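Local structure of fluvirucin B1 DH domain from module 1 (Actinomadura vulgaris, 6OBV) at residues L101-P106 with R145-T150; N204-E209 with L234-L239; A247-W252 with L295-L300; V265-Q270 with T277-T282. The protein probably removes water from a beta-hydroxyacyl intermediate to give an alpha,beta-unsaturated chain, as the dehydratase domain of module 1 in fluvirucin B1 polyketide synthesis. All blocks are in the same frame, centred on the assembly; numbering follows the deposited sequence.

Interaction 1: L101-P106 with R145-T150; sequences LTLEAP and RHAAGT
Glu104 reaches over strand 145-150 to Arg145, and its side chain can be followed atom by atom. CB and CG, with CG set anti to the carbonyl carbon (chi1 -45°), pass 4.0 and 4.1 Å from His146 O. The extended chain then delivers OE1 to Arg145 NE at 2.8 Å, a salt bridge in which NE lies above the carboxylate plane; NH2 adds a weak bond to the same oxygen. OE2 ends 3.3 Å from Ala148 CB, and that methyl sits over one face of the guanidinium. Along the strands, Thr102 and Ala148 form an antiparallel hydrogen-bonded pair, and Glu104 N continues the pairing to His146 O. Past the strand end, His146 ND1 donates to Ala105 O at 2.6 Å, with the oxygen in the ring plane, while a water joins Ala105 O to His146 O. His146 and Ala147 both face Val134, a classic beta bulge. On the face carrying Leu101, Leu103 and Ala147, both leucines bring CD1 to Ala147 CB, and Phe82 of helix 79-92 covers this face. With carboxylate and guanidinium planes 75° apart, the salt bridge is an oblique grip on the exposed side, not the flat, two-pronged pairing.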
loop_
_atom_site.group_PDB
_atom_site.type_symbol
_atom_site.label_atom_id
_atom_site.label_comp_id
_atom_site.label_asym_id
_atom_site.label_seq_id
_atom_site.Cartn_x
_atom_site.Cartn_y
_atom_site.Cartn_z
ATOM N N LEU A 101 8.724 8.244 -19.833
ATOM C CA LEU A 101 9.323 7.394 -18.800
ATOM C C LEU A 101 10.819 7.248 -19.082
ATOM O O LEU A 101 11.211 6.927 -20.209
ATOM C CB LEU A 101 8.648 6.021 -18.751
ATOM C CG LEU A 101 8.960 5.023 -17.628
ATOM C CD1 LEU A 101 8.143 5.325 -16.379
ATOM C CD2 LEU A 101 8.649 3.613 -18.073
ATOM N N THR A 102 11.652 7.518 -18.076
ATOM C CA THR A 102 13.094 7.306 -18.173
ATOM C C THR A 102 13.462 6.123 -17.294
ATOM O O THR A 102 13.001 6.037 -16.148
ATOM C CB THR A 102 13.896 8.542 -17.751
ATOM O OG1 THR A 102 13.442 9.689 -18.471
ATOM C CG2 THR A 102 15.373 8.354 -18.050
ATOM N N LEU A 103 14.261 5.198 -17.841
ATOM C CA LEU A 103 14.823 4.126 -17.031
ATOM C C LEU A 103 16.067 4.657 -16.333
ATOM O O LEU A 103 16.967 5.208 -16.973
ATOM C CB LEU A 103 15.160 2.900 -17.884
ATOM C CG LEU A 103 14.004 2.100 -18.530
ATOM C CD1 LEU A 103 12.715 2.010 -17.651
ATOM C CD2 LEU A 103 13.687 2.563 -19.933
ATOM N N GLU A 104 16.106 4.529 -15.013
ATOM C CA GLU A 104 17.180 5.127 -14.226
ATOM C C GLU A 104 18.236 4.115 -13.811
ATOM O O GLU A 104 19.432 4.348 -14.010
ATOM C CB GLU A 104 16.594 5.804 -12.985
ATOM C CG GLU A 104 15.373 6.632 -13.298
ATOM C CD GLU A 104 15.053 7.597 -12.194
ATOM O OE1 GLU A 104 15.410 7.295 -11.040
ATOM O OE2 GLU A 104 14.463 8.660 -12.477
ATOM N N ALA A 105 17.815 2.997 -13.227
ATOM C CA ALA A 105 18.729 1.987 -12.727
ATOM C C ALA A 105 18.249 0.631 -13.221
ATOM O O ALA A 105 17.062 0.292 -13.061
ATOM C CB ALA A 105 18.828 1.996 -11.181
ATOM N N PRO A 106 19.117 -0.160 -13.835
ATOM C CA PRO A 106 18.725 -1.517 -14.206
ATOM C C PRO A 106 18.289 -2.295 -12.973
ATOM O O PRO A 106 18.733 -2.027 -11.851
ATOM C CB PRO A 106 19.998 -2.097 -14.833
ATOM C CG PRO A 106 21.088 -1.117 -14.498
ATOM C CD PRO A 106 20.457 0.197 -14.317
ATOM N N ARG A 145 14.864 3.027 -7.041
ATOM C CA ARG A 145 14.018 3.551 -8.098
ATOM C C ARG A 145 14.585 3.169 -9.463
ATOM O O ARG A 145 15.748 3.435 -9.759
ATOM C CB ARG A 145 13.886 5.072 -7.978
ATOM C CG ARG A 145 12.651 5.593 -8.709
ATOM C CD ARG A 145 12.452 7.075 -8.531
ATOM N NE ARG A 145 13.548 7.855 -9.086
ATOM C CZ ARG A 145 13.526 9.179 -9.200
ATOM N NH1 ARG A 145 12.461 9.867 -8.800
ATOM N NH2 ARG A 145 14.566 9.815 -9.716
ATOM N N HIS A 146 13.760 2.526 -10.288
ATOM C CA HIS A 146 14.205 2.043 -11.589
ATOM C C HIS A 146 13.644 2.834 -12.757
ATOM O O HIS A 146 14.180 2.737 -13.864
ATOM C CB HIS A 146 13.825 0.559 -11.756
ATOM C CG HIS A 146 14.558 -0.354 -10.815
ATOM N ND1 HIS A 146 15.892 -0.652 -10.965
ATOM C CD2 HIS A 146 14.149 -1.009 -9.700
ATOM C CE1 HIS A 146 16.273 -1.461 -9.992
ATOM N NE2 HIS A 146 15.231 -1.690 -9.210
ATOM N N ALA A 147 12.592 3.612 -12.543
ATOM C CA ALA A 147 11.873 4.246 -13.638
ATOM C C ALA A 147 11.084 5.401 -13.050
ATOM O O ALA A 147 10.533 5.288 -11.950
ATOM C CB ALA A 147 10.933 3.257 -14.342
ATOM N N ALA A 148 11.059 6.515 -13.762
ATOM C CA ALA A 148 10.295 7.669 -13.318
ATOM C C ALA A 148 9.777 8.376 -14.550
ATOM O O ALA A 148 10.487 8.473 -15.557
ATOM C CB ALA A 148 11.141 8.634 -12.482
ATOM N N GLY A 149 8.543 8.855 -14.476
ATOM C CA GLY A 149 8.036 9.628 -15.590
ATOM C C GLY A 149 6.729 10.329 -15.320
ATOM O O GLY A 149 6.488 10.785 -14.199
ATOM N N THR A 150 5.877 10.420 -16.348
ATOM C CA THR A 150 4.653 11.204 -16.278
ATOM C C THR A 150 3.546 10.527 -17.068
ATOM O O THR A 150 3.740 10.127 -18.225
ATOM C CB THR A 150 4.887 12.619 -16.809
ATOM O OG1 THR A 150 5.829 13.284 -15.965
ATOM C CG2 THR A 150 3.593 13.399 -16.818
HETATM O O HOH W 1 11.504 10.935 -16.133
HETATM O O HOH W 2 15.615 0.760 -15.296
#

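Interaction 2: N204-E209 with L234-L239; sequences NEVFAE and LHATGL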
loop_
_atom_site.group_PDB
_atom_site.type_symbol
_atom_site.label_atom_id
_atom_site.label_comp_id
_atom_site.label_asym_id
_atom_site.label_seq_id
_atom_site.Cartn_x
_atom_site.Cartn_y
_atom_site.Cartn_z
ATOM N N ASN A 204 14.482 3.781 -44.726
ATOM C CA ASN A 204 14.954 3.635 -43.352
ATOM C C ASN A 204 13.860 3.163 -42.381
ATOM O O ASN A 204 13.994 3.368 -41.169
ATOM C CB ASN A 204 15.576 4.944 -42.857
ATOM C CG ASN A 204 14.608 6.119 -42.911
ATOM O OD1 ASN A 204 13.383 5.945 -42.973
ATOM N ND2 ASN A 204 15.160 7.331 -42.887
ATOM N N GLU A 205 12.800 2.521 -42.885
ATOM C CA GLU A 205 11.727 1.965 -42.066
ATOM C C GLU A 205 11.794 0.442 -42.055
ATOM O O GLU A 205 12.192 -0.187 -43.039
ATOM C CB GLU A 205 10.347 2.392 -42.586
ATOM C CG GLU A 205 10.215 3.884 -42.806
ATOM C CD GLU A 205 8.945 4.268 -43.543
ATOM O OE1 GLU A 205 8.378 3.429 -44.271
ATOM O OE2 GLU A 205 8.511 5.425 -43.391
ATOM N N VAL A 206 11.357 -0.145 -40.950
ATOM C CA VAL A 206 11.296 -1.590 -40.778
ATOM C C VAL A 206 9.867 -1.992 -40.438
ATOM O O VAL A 206 9.175 -1.308 -39.673
ATOM C CB VAL A 206 12.251 -2.086 -39.675
ATOM C CG1 VAL A 206 12.294 -3.614 -39.644
ATOM C CG2 VAL A 206 13.622 -1.527 -39.889
ATOM N N PHE A 207 9.450 -3.126 -40.978
ATOM C CA PHE A 207 8.188 -3.752 -40.652
ATOM C C PHE A 207 8.479 -5.146 -40.117
ATOM O O PHE A 207 9.369 -5.838 -40.622
ATOM C CB PHE A 207 7.306 -3.814 -41.881
ATOM C CG PHE A 207 7.046 -2.481 -42.492
ATOM C CD1 PHE A 207 6.019 -1.668 -42.009
ATOM C CD2 PHE A 207 7.816 -2.027 -43.555
ATOM C CE1 PHE A 207 5.780 -0.411 -42.560
ATOM C CE2 PHE A 207 7.577 -0.772 -44.122
ATOM C CZ PHE A 207 6.556 0.035 -43.624
ATOM N N ALA A 208 7.740 -5.558 -39.095
ATOM C CA ALA A 208 8.023 -6.817 -38.424
ATOM C C ALA A 208 6.722 -7.495 -38.042
ATOM O O ALA A 208 5.688 -6.850 -37.847
ATOM C CB ALA A 208 8.882 -6.618 -37.166
ATOM N N GLU A 209 6.782 -8.815 -37.953
ATOM C CA GLU A 209 5.761 -9.592 -37.274
ATOM C C GLU A 209 6.439 -10.331 -36.136
ATOM O O GLU A 209 7.506 -10.924 -36.326
ATOM C CB GLU A 209 5.068 -10.562 -38.222
ATOM C CG GLU A 209 4.361 -9.882 -39.354
ATOM C CD GLU A 209 3.629 -10.857 -40.267
ATOM O OE1 GLU A 209 3.807 -12.085 -40.103
ATOM O OE2 GLU A 209 2.868 -10.389 -41.145
ATOM N N LEU A 234 10.888 -4.515 -30.595
ATOM C CA LEU A 234 12.021 -3.630 -30.782
ATOM C C LEU A 234 13.178 -4.293 -31.509
ATOM O O LEU A 234 14.114 -3.595 -31.908
ATOM C CB LEU A 234 12.522 -3.114 -29.427
ATOM C CG LEU A 234 11.489 -2.625 -28.421
ATOM C CD1 LEU A 234 12.194 -2.201 -27.143
ATOM C CD2 LEU A 234 10.683 -1.483 -29.015
ATOM N N HIS A 235 13.134 -5.615 -31.687
ATOM C CA HIS A 235 14.296 -6.331 -32.209
ATOM C C HIS A 235 14.560 -6.046 -33.683
ATOM O O HIS A 235 15.711 -6.108 -34.119
ATOM C CB HIS A 235 14.108 -7.826 -31.979
ATOM C CG HIS A 235 14.069 -8.184 -30.529
ATOM N ND1 HIS A 235 13.920 -9.475 -30.078
ATOM C CD2 HIS A 235 14.164 -7.403 -29.425
ATOM C CE1 HIS A 235 13.927 -9.477 -28.754
ATOM N NE2 HIS A 235 14.069 -8.232 -28.333
ATOM N N ALA A 236 13.530 -5.740 -34.462
ATOM C CA ALA A 236 13.729 -5.582 -35.900
ATOM C C ALA A 236 14.387 -4.259 -36.265
ATOM O O ALA A 236 14.889 -4.125 -37.387
ATOM C CB ALA A 236 12.394 -5.698 -36.628
ATOM N N THR A 237 14.418 -3.292 -35.343
ATOM C CA THR A 237 14.946 -1.967 -35.654
ATOM C C THR A 237 16.440 -1.988 -35.917
ATOM O O THR A 237 16.949 -1.115 -36.631
ATOM C CB THR A 237 14.651 -1.002 -34.517
ATOM O OG1 THR A 237 14.878 -1.670 -33.275
ATOM C CG2 THR A 237 13.235 -0.578 -34.564
ATOM N N GLY A 238 17.164 -2.949 -35.334
ATOM C CA GLY A 238 18.606 -3.029 -35.552
ATOM C C GLY A 238 19.020 -3.443 -36.952
ATOM O O GLY A 238 20.205 -3.320 -37.289
ATOM N N LEU A 239 18.072 -3.910 -37.774
ATOM C CA LEU A 239 18.405 -4.406 -39.105
ATOM C C LEU A 239 18.955 -3.312 -40.006
ATOM O O LEU A 239 19.728 -3.598 -40.930
ATOM C CB LEU A 239 17.174 -5.041 -39.741
ATOM C CG LEU A 239 16.784 -6.362 -39.069
ATOM C CD1 LEU A 239 15.334 -6.735 -39.348
ATOM C CD2 LEU A 239 17.718 -7.489 -39.507
#
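Strand 205-209 passes beside the short turn and weakly bonded helix of 234-239 without pairing with it, the backbones coming closest at Val206 and Thr237, whose CA atoms are 6.3 Å apart. Side chains fill the gap. The methyl of Ala236 points at the strand and rests between two residues of it, with CB 3.7 Å from Val206 CG1 and 3.7 Å from Ala208 CB. Val206 holds CG1 anti to its own nitrogen (chi1 -173°), which brings that methyl 3.5 Å from Ala236 O as well. The same carbonyl accepts Leu239 N at 3.2 Å within its own segment. Leu239 CD1 comes to 4.4 Å from Val206 CG1, a looser touch. The side chains thus meet by apolar packing, with Val206 also against the Ala236 carbonyl. Segment 234-239 also carries His235, whose NE2 bonds Asp231 and whose ND1 bonds Tyr179; Asp231 and His235 fit the DxxxH/Q motif of polyketide dehydratases, so the segment probably borders the active site. Val206 and Ala208 hydrogen-bond through their backbones to Ala269 and Val267 of the adjoining strand 264-271, Leu239 leans on Ala199 of strand 196-202, and Thr237 touches Ala269 and Thr277, so the turn packs across several neighbouring strands.

Interaction 3: A247-W252 with L295-L300; sequences ALPFAW and LISRPL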
loop_
_atom_site.group_PDB
_atom_site.type_symbol
_atom_site.label_atom_id
_atom_site.label_comp_id
_atom_site.label_asym_id
_atom_site.label_seq_id
_atom_site.Cartn_x
_atom_site.Cartn_y
_atom_site.Cartn_z
ATOM N N ALA A 247 22.683 -2.152 -26.730
ATOM C CA ALA A 247 21.999 -0.951 -26.274
ATOM C C ALA A 247 20.653 -1.372 -25.716
ATOM O O ALA A 247 20.023 -2.284 -26.253
ATOM C CB ALA A 247 21.805 0.086 -27.395
ATOM N N LEU A 248 20.230 -0.726 -24.629
ATOM C CA LEU A 248 18.951 -1.031 -24.002
ATOM C C LEU A 248 18.051 0.198 -24.019
ATOM O O LEU A 248 18.547 1.328 -23.997
ATOM C CB LEU A 248 19.127 -1.492 -22.548
ATOM C CG LEU A 248 20.033 -2.699 -22.307
ATOM C CD1 LEU A 248 20.194 -2.932 -20.806
ATOM C CD2 LEU A 248 19.463 -3.919 -22.996
ATOM N N PRO A 249 16.732 0.007 -24.060
ATOM C CA PRO A 249 15.806 1.144 -23.950
ATOM C C PRO A 249 16.134 2.020 -22.751
ATOM O O PRO A 249 16.532 1.538 -21.688
ATOM C CB PRO A 249 14.436 0.474 -23.784
ATOM C CG PRO A 249 14.590 -0.875 -24.414
ATOM C CD PRO A 249 16.032 -1.282 -24.209
ATOM N N PHE A 250 15.961 3.322 -22.925
ATOM C CA PHE A 250 16.315 4.247 -21.864
ATOM C C PHE A 250 15.205 5.267 -21.612
ATOM O O PHE A 250 14.814 5.479 -20.458
ATOM C CB PHE A 250 17.639 4.936 -22.202
ATOM C CG PHE A 250 17.963 6.098 -21.310
ATOM C CD1 PHE A 250 18.290 5.898 -19.979
ATOM C CD2 PHE A 250 17.950 7.396 -21.808
ATOM C CE1 PHE A 250 18.591 6.981 -19.151
ATOM C CE2 PHE A 250 18.240 8.478 -20.995
ATOM C CZ PHE A 250 18.565 8.270 -19.660
ATOM N N ALA A 251 14.677 5.900 -22.664
ATOM C CA ALA A 251 13.648 6.929 -22.502
ATOM C C ALA A 251 12.497 6.689 -23.462
ATOM O O ALA A 251 12.715 6.427 -24.653
ATOM C CB ALA A 251 14.220 8.331 -22.726
ATOM N N TRP A 252 11.274 6.794 -22.944
ATOM C CA TRP A 252 10.055 6.590 -23.718
ATOM C C TRP A 252 9.245 7.878 -23.719
ATOM O O TRP A 252 9.177 8.566 -22.696
ATOM C CB TRP A 252 9.216 5.460 -23.123
ATOM C CG TRP A 252 9.964 4.161 -22.930
ATOM C CD1 TRP A 252 10.912 3.888 -21.985
ATOM C CD2 TRP A 252 9.802 2.962 -23.694
ATOM N NE1 TRP A 252 11.362 2.591 -22.124
ATOM C CE2 TRP A 252 10.693 2.002 -23.166
ATOM C CE3 TRP A 252 8.989 2.606 -24.778
ATOM C CZ2 TRP A 252 10.789 0.711 -23.677
ATOM C CZ3 TRP A 252 9.093 1.322 -25.291
ATOM C CH2 TRP A 252 9.984 0.392 -24.739
ATOM N N LEU A 295 11.326 6.349 -28.743
ATOM C CA LEU A 295 12.115 5.486 -27.872
ATOM C C LEU A 295 13.588 5.788 -28.112
ATOM O O LEU A 295 14.053 5.733 -29.254
ATOM C CB LEU A 295 11.816 4.001 -28.125
ATOM C CG LEU A 295 12.812 3.034 -27.475
ATOM C CD1 LEU A 295 12.786 3.154 -25.950
ATOM C CD2 LEU A 295 12.569 1.605 -27.941
ATOM N N ILE A 296 14.304 6.152 -27.049
ATOM C CA ILE A 296 15.755 6.309 -27.092
ATOM C C ILE A 296 16.378 5.116 -26.384
ATOM O O ILE A 296 15.965 4.764 -25.268
ATOM C CB ILE A 296 16.206 7.624 -26.435
ATOM C CG1 ILE A 296 15.747 8.819 -27.259
ATOM C CG2 ILE A 296 17.738 7.628 -26.248
ATOM C CD1 ILE A 296 15.568 10.083 -26.442
ATOM N N SER A 297 17.334 4.472 -27.048
ATOM C CA SER A 297 18.167 3.420 -26.485
ATOM C C SER A 297 19.538 3.991 -26.122
ATOM O O SER A 297 19.964 5.011 -26.668
ATOM C CB SER A 297 18.327 2.272 -27.481
ATOM O OG SER A 297 17.182 1.437 -27.463
ATOM N N ARG A 298 20.224 3.339 -25.180
ATOM C CA ARG A 298 21.540 3.811 -24.776
ATOM C C ARG A 298 22.525 2.650 -24.776
ATOM O O ARG A 298 22.189 1.546 -24.331
ATOM C CB ARG A 298 21.502 4.467 -23.383
ATOM C CG ARG A 298 20.878 3.600 -22.291
ATOM C CD ARG A 298 21.429 3.941 -20.911
ATOM N NE ARG A 298 22.593 3.132 -20.551
ATOM C CZ ARG A 298 23.746 3.629 -20.104
ATOM N NH1 ARG A 298 23.906 4.937 -19.963
ATOM N NH2 ARG A 298 24.742 2.818 -19.795
ATOM N N PRO A 299 23.737 2.866 -25.276
ATOM C CA PRO A 299 24.731 1.787 -25.292
ATOM C C PRO A 299 25.097 1.345 -23.877
ATOM O O PRO A 299 25.240 2.160 -22.962
ATOM C CB PRO A 299 25.929 2.419 -26.012
ATOM C CG PRO A 299 25.394 3.652 -26.679
ATOM C CD PRO A 299 24.257 4.121 -25.839
ATOM N N LEU A 300 25.231 0.037 -23.701
ATOM C CA LEU A 300 25.651 -0.501 -22.416
ATOM C C LEU A 300 27.164 -0.464 -22.311
ATOM O O LEU A 300 27.847 -0.989 -23.197
ATOM C CB LEU A 300 25.177 -1.926 -22.247
ATOM C CG LEU A 300 23.957 -2.080 -21.354
ATOM C CD1 LEU A 300 23.646 -3.556 -21.233
ATOM C CD2 LEU A 300 24.160 -1.409 -19.973
#
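Ile296 O is gripped by two consecutive amides, Phe250 N at 2.8 Å and Ala251 N at 3.1 Å. This is a classic beta bulge: Phe250 and Ala251 both face Ile296, and the register between the antiparallel strands shifts by one. The N-H of Phe250 is bent (143°), whereas Ala251 N has the straighter bond. On one side of the bulge Ile296 N returns to Ala251 O; on the other, Leu248 and Arg298 exchange a pair of backbone bonds. Leu295 turns CG anti to its nitrogen (chi1 167°), which carries CD1 over the indole of Trp252, 3.7 Å from the centroid of the six-membered ring and 12° off its normal, a CH-pi contact. The same methyl touches Pro249 CB at 3.8 Å. Beyond the Leu248–Arg298 pair, where strand 247-257 begins and 288-299 has ended, Leu248 CD1 and Leu300 CD1 pack at 3.5 Å. Strand 247-257 runs between 288-299 and 97-103, where Phe250 and Trp252 bond through their backbones to Leu103 and Leu101, joining the two halves of the double hotdog of polyketide synthase dehydratases; the indole lies against Thr80 and Val83 of helix 79-92, and Leu234 packs on Pro249 and Leu295.

Interaction 4: V265-Q270 with T277-T282; sequences VRVHAQ and TSLHIT
Arg266, His268 and Gln270 each exchange a pair of backbone hydrogen bonds with Thr282, His280 and Ser278 respectively, joining the two arms of an antiparallel beta hairpin. The bond from Ser278 N to Gln270 O measures 2.8 Å. Between the hydrogen-bonded pairs, Val267 faces Ile281 and Ala269 faces Leu279, and their side chains share the buried face of the hairpin. Leu279 CD2 is the joint there: it touches Ala269 CB at 3.7 Å and Val267 CG1 at 3.8 Å, and the leucine and Val267 run alongside each other in the same direction. At the far end of the hairpin Val265 CB meets Ile281 CG2 at 3.6 Å, the two side chains crossing at a slant; with chi1 -64°, Ile281 has CG1 anti to the carbonyl carbon and CG2 anti to the nitrogen, which turns CG2 to Val265. On the other face, Thr282 OG1 sits 3.3 Å from Arg266 CB. A water then bridges Thr282 OG1 to Arg266 NH1, meeting the guanidinium at its edge.

Around these groups, the guanidinium of Arg266 makes a cation-pi contact with Trp165, and the ring of His268 stacks on Phe207. Helix 227-232 covers the apolar face, with Leu229 on Val265 and Leu230 on Ile281, consistent with the hotdog helix of the second half of a double hotdog; Leu234, in the following loop, packs on Leu279. In the sheet, strand 264-271 pairs on its other edge with 205-211, and strand 277-282 pairs with 288-299.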
loop_
_atom_site.group_PDB
_atom_site.type_symbol
_atom_site.label_atom_id
_atom_site.label_comp_id
_atom_site.label_asym_id
_atom_site.label_seq_id
_atom_site.Cartn_x
_atom_site.Cartn_y
_atom_site.Cartn_z
ATOM N N VAL A 265 1.750 -9.479 -33.060
ATOM C CA VAL A 265 1.568 -8.104 -33.498
ATOM C C VAL A 265 2.339 -7.859 -34.783
ATOM O O VAL A 265 3.261 -8.596 -35.145
ATOM C CB VAL A 265 2.012 -7.063 -32.436
ATOM C CG1 VAL A 265 1.134 -7.136 -31.149
ATOM C CG2 VAL A 265 3.507 -7.176 -32.143
ATOM N N ARG A 266 1.945 -6.794 -35.468
ATOM C CA ARG A 266 2.758 -6.185 -36.501
ATOM C C ARG A 266 3.418 -4.931 -35.942
ATOM O O ARG A 266 2.882 -4.275 -35.044
ATOM C CB ARG A 266 1.913 -5.831 -37.712
ATOM C CG ARG A 266 1.122 -6.987 -38.308
ATOM C CD ARG A 266 0.034 -6.406 -39.189
ATOM N NE ARG A 266 -0.677 -7.416 -39.948
ATOM C CZ ARG A 266 -1.586 -7.133 -40.874
ATOM N NH1 ARG A 266 -1.878 -5.868 -41.147
ATOM N NH2 ARG A 266 -2.191 -8.113 -41.529
ATOM N N VAL A 267 4.593 -4.604 -36.472
ATOM C CA VAL A 267 5.402 -3.502 -35.965
ATOM C C VAL A 267 5.836 -2.626 -37.126
ATOM O O VAL A 267 6.231 -3.126 -38.183
ATOM C CB VAL A 267 6.624 -4.019 -35.184
ATOM C CG1 VAL A 267 7.409 -2.851 -34.581
ATOM C CG2 VAL A 267 6.172 -4.969 -34.098
ATOM N N HIS A 268 5.744 -1.315 -36.937
ATOM C CA HIS A 268 6.196 -0.327 -37.914
ATOM C C HIS A 268 7.151 0.623 -37.191
ATOM O O HIS A 268 6.712 1.480 -36.419
ATOM C CB HIS A 268 4.999 0.407 -38.511
ATOM C CG HIS A 268 5.358 1.465 -39.511
ATOM N ND1 HIS A 268 6.548 1.466 -40.209
ATOM C CD2 HIS A 268 4.676 2.555 -39.934
ATOM C CE1 HIS A 268 6.586 2.516 -41.008
ATOM N NE2 HIS A 268 5.463 3.194 -40.859
ATOM N N ALA A 269 8.457 0.475 -37.417
ATOM C CA ALA A 269 9.448 1.333 -36.774
ATOM C C ALA A 269 10.123 2.232 -37.795
ATOM O O ALA A 269 10.438 1.807 -38.913
ATOM C CB ALA A 269 10.512 0.530 -36.040
ATOM N N GLN A 270 10.354 3.476 -37.400
ATOM C CA GLN A 270 11.078 4.414 -38.243
ATOM C C GLN A 270 11.806 5.378 -37.326
ATOM O O GLN A 270 11.393 5.575 -36.181
ATOM C CB GLN A 270 10.129 5.165 -39.189
ATOM C CG GLN A 270 8.909 5.687 -38.495
ATOM C CD GLN A 270 7.765 5.924 -39.448
ATOM O OE1 GLN A 270 7.972 6.307 -40.598
ATOM N NE2 GLN A 270 6.546 5.696 -38.977
ATOM N N THR A 277 13.621 6.306 -32.251
ATOM C CA THR A 277 12.754 5.467 -33.072
ATOM C C THR A 277 11.312 5.636 -32.625
ATOM O O THR A 277 11.026 5.645 -31.424
ATOM C CB THR A 277 13.122 3.967 -32.959
ATOM O OG1 THR A 277 14.531 3.773 -33.164
ATOM C CG2 THR A 277 12.299 3.113 -33.972
ATOM N N SER A 278 10.394 5.734 -33.585
ATOM C CA SER A 278 8.974 5.636 -33.264
ATOM C C SER A 278 8.469 4.253 -33.654
ATOM O O SER A 278 9.038 3.592 -34.523
ATOM C CB SER A 278 8.164 6.725 -33.966
ATOM O OG SER A 278 8.029 6.472 -35.354
ATOM N N LEU A 279 7.414 3.799 -32.980
ATOM C CA LEU A 279 6.887 2.468 -33.255
ATOM C C LEU A 279 5.375 2.482 -33.141
ATOM O O LEU A 279 4.808 3.007 -32.177
ATOM C CB LEU A 279 7.439 1.379 -32.308
ATOM C CG LEU A 279 8.946 1.175 -32.200
ATOM C CD1 LEU A 279 9.303 1.435 -30.778
ATOM C CD2 LEU A 279 9.371 -0.216 -32.582
ATOM N N HIS A 280 4.732 1.877 -34.125
ATOM C CA HIS A 280 3.288 1.771 -34.151
ATOM C C HIS A 280 2.961 0.306 -34.350
ATOM O O HIS A 280 3.435 -0.323 -35.299
ATOM C CB HIS A 280 2.697 2.682 -35.230
ATOM C CG HIS A 280 2.949 4.134 -34.952
ATOM N ND1 HIS A 280 2.343 4.805 -33.908
ATOM C CD2 HIS A 280 3.794 5.025 -35.527
ATOM C CE1 HIS A 280 2.779 6.052 -33.874
ATOM N NE2 HIS A 280 3.658 6.212 -34.848
ATOM N N ILE A 281 2.220 -0.244 -33.405
ATOM C CA ILE A 281 2.020 -1.672 -33.276
ATOM C C ILE A 281 0.556 -1.941 -33.569
ATOM O O ILE A 281 -0.328 -1.240 -33.058
ATOM C CB ILE A 281 2.449 -2.148 -31.879
ATOM C CG1 ILE A 281 3.953 -1.914 -31.717
ATOM C CG2 ILE A 281 2.155 -3.603 -31.651
ATOM C CD1 ILE A 281 4.433 -2.152 -30.323
ATOM N N THR A 282 0.304 -2.908 -34.437
ATOM C CA THR A 282 -1.046 -3.289 -34.804
ATOM C C THR A 282 -1.199 -4.776 -34.556
ATOM O O THR A 282 -0.224 -5.476 -34.298
ATOM C CB THR A 282 -1.330 -2.967 -36.271
ATOM O OG1 THR A 282 -0.228 -3.433 -37.062
ATOM C CG2 THR A 282 -1.498 -1.478 -36.448
HETATM O O HOH W 3 -0.734 -3.274 -39.740
#

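From the N terminus, interaction 1 closes first, joining strand 97-103 to strand 144-152 around the excursion through 115-121 and 130-137. Interaction 2 follows in series, folding the helical segment after strand 205-211 back over that strand. Interaction 3 then closes a longer loop between 247-257 and 288-299, and the hairpin of interaction 4 lies within that loop. No loops cross. Interactions 1 and 3 meet where Leu103 N reaches Phe250 O and Leu101 O accepts Trp252 N, tying both halves of the fold together; Leu295 N bonds Thr277 O between interactions 3 and 4; and Ala208 O takes Val267 N between interactions 2 and 4. Leu234 also packs interaction 2 on interaction 3.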